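Local coordinates for protein salicylaldehyde dehydrogenase NahF (Pseudomonas putida, PDB 4JZ6) that probably oxidises salicylaldehyde to salicylate with NAD+ as electron acceptor, a step of naphthalene degradation, as a member of the aldehyde dehydrogenase family, at residues A[262-266]-A[480-484]. Sequence-based numbering, arbitrary orientation.
Sequences KRCLL and IDEFT. With EDO (1,2-ethanediol), chain K.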
# COMPACT_ATOMS: atom_id res chain seq x y z
N LYS A 262 6.72 5.47 -4.70
CA LYS A 262 6.33 5.90 -3.36
C LYS A 262 4.97 5.37 -2.97
O LYS A 262 4.04 5.37 -3.77
CB LYS A 262 6.39 7.43 -3.24
CG LYS A 262 7.70 8.01 -3.74
CD LYS A 262 8.12 9.22 -2.95
CE LYS A 262 9.40 9.82 -3.51
NZ LYS A 262 9.79 11.06 -2.78
N ARG A 263 4.85 4.91 -1.73
CA ARG A 263 3.60 4.38 -1.22
C ARG A 263 2.58 5.48 -1.00
O ARG A 263 2.91 6.57 -0.52
CB ARG A 263 3.85 3.61 0.08
CG ARG A 263 2.59 3.19 0.82
CD ARG A 263 2.94 2.26 1.96
NE ARG A 263 1.81 1.91 2.80
CZ ARG A 263 1.92 1.15 3.89
NH1 ARG A 263 3.11 0.67 4.24
NH2 ARG A 263 0.85 0.85 4.61
N CYS A 264 1.33 5.19 -1.35
CA CYS A 264 0.23 6.13 -1.16
C CYS A 264 -0.85 5.59 -0.24
O CYS A 264 -1.20 4.42 -0.29
CB CYS A 264 -0.37 6.50 -2.51
SG CYS A 264 0.70 7.53 -3.51
N LEU A 265 -1.36 6.47 0.61
CA LEU A 265 -2.61 6.21 1.30
C LEU A 265 -3.68 7.01 0.55
O LEU A 265 -3.67 8.24 0.57
CB LEU A 265 -2.52 6.66 2.76
CG LEU A 265 -3.49 6.05 3.76
CD1 LEU A 265 -3.07 6.44 5.17
CD2 LEU A 265 -4.93 6.46 3.51
N LEU A 266 -4.57 6.29 -0.13
CA LEU A 266 -5.57 6.91 -0.99
C LEU A 266 -6.97 6.81 -0.40
O LEU A 266 -7.50 5.72 -0.19
CB LEU A 266 -5.55 6.27 -2.38
CG LEU A 266 -4.78 7.03 -3.46
CD1 LEU A 266 -3.70 7.94 -2.87
CD2 LEU A 266 -4.19 6.06 -4.48
N ILE A 480 -1.22 2.86 11.76
CA ILE A 480 0.18 2.84 12.20
C ILE A 480 1.13 2.36 11.11
O ILE A 480 2.18 2.95 10.88
CB ILE A 480 0.36 1.96 13.45
CG1 ILE A 480 -0.41 2.56 14.62
CG2 ILE A 480 1.84 1.83 13.81
CD1 ILE A 480 -0.41 1.69 15.86
N ASP A 481 0.75 1.29 10.43
CA ASP A 481 1.57 0.76 9.35
C ASP A 481 1.74 1.77 8.22
O ASP A 481 2.70 1.71 7.46
CB ASP A 481 0.95 -0.53 8.81
CG ASP A 481 1.75 -1.12 7.66
OD1 ASP A 481 2.75 -1.82 7.94
OD2 ASP A 481 1.39 -0.86 6.49
N GLU A 482 0.80 2.70 8.12
CA GLU A 482 0.84 3.69 7.05
C GLU A 482 1.99 4.67 7.24
O GLU A 482 2.53 5.20 6.27
CB GLU A 482 -0.47 4.46 6.99
CG GLU A 482 -1.66 3.57 6.80
CD GLU A 482 -1.75 3.04 5.39
OE1 GLU A 482 -0.96 3.49 4.54
OE2 GLU A 482 -2.62 2.17 5.14
N PHE A 483 2.37 4.90 8.49
CA PHE A 483 3.38 5.91 8.78
C PHE A 483 4.52 5.36 9.61
O PHE A 483 5.12 6.07 10.41
CB PHE A 483 2.73 7.11 9.49
CG PHE A 483 1.56 7.68 8.75
CD1 PHE A 483 1.72 8.22 7.48
CD2 PHE A 483 0.29 7.67 9.31
CE1 PHE A 483 0.64 8.75 6.79
CE2 PHE A 483 -0.79 8.19 8.63
CZ PHE A 483 -0.62 8.73 7.37
N THR A 484 4.83 4.08 9.40
CA THR A 484 5.98 3.47 10.04
C THR A 484 6.78 2.64 9.07
O THR A 484 6.25 2.14 8.07
CB THR A 484 5.60 2.58 11.25
OG1 THR A 484 4.70 1.53 10.83
CG2 THR A 484 4.94 3.42 12.35
C1 EDO K . 5.47 -1.94 4.43
O1 EDO K . 5.39 -1.14 3.23
C2 EDO K . 4.16 -2.69 4.65
O2 EDO K . 4.08 -3.20 5.99
O HOH W 1 -0.56 2.73 1.90
O HOH W 2 4.73 0.02 7.23
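D481 OD2 takes two N-H groups of R263: a short, nearly straight bond from NH2 (2.6 Å, 164°) and a weak one from NH1 (3.2 Å). E482 OE1 adds a weak bond to the same NH2, making a three-residue salt-bridge network that ties strand 264-267 of the Rossmann-type nucleotide-binding sheet to the short helix 479-482. R263 reaches across with its chain fully extended from CG to NE, chi1 171° setting CG opposite the backbone N. OD2 lies nearly in the guanidinium plane, whereas the E482 carboxylate is turned 69° from that plane and CA of E482 covers one guanidinium face. A water accepts from R263 NE (2.7 Å) and donates to C264 O and E482 OE1, helping to hold the guanidinium in its rotation. Replacing R263 by a leucine would probably leave the D481 and E482 carboxylates close together with less positive charge between them, although R153 also bridges D481 OD1. R263 further packs on Y471 of the second subunit and, with K262 and C264, lines a salicylaldehyde pocket distinct from the one at C301. Deeper in, L265 CD1 lies against E482 CG (3.6 Å) and F483 CZ (4.0 Å). Within 480-484, I480 O accepts from F483 N and, on the opposite face of its carbonyl plane, from T484 OG1 at 2.9 Å.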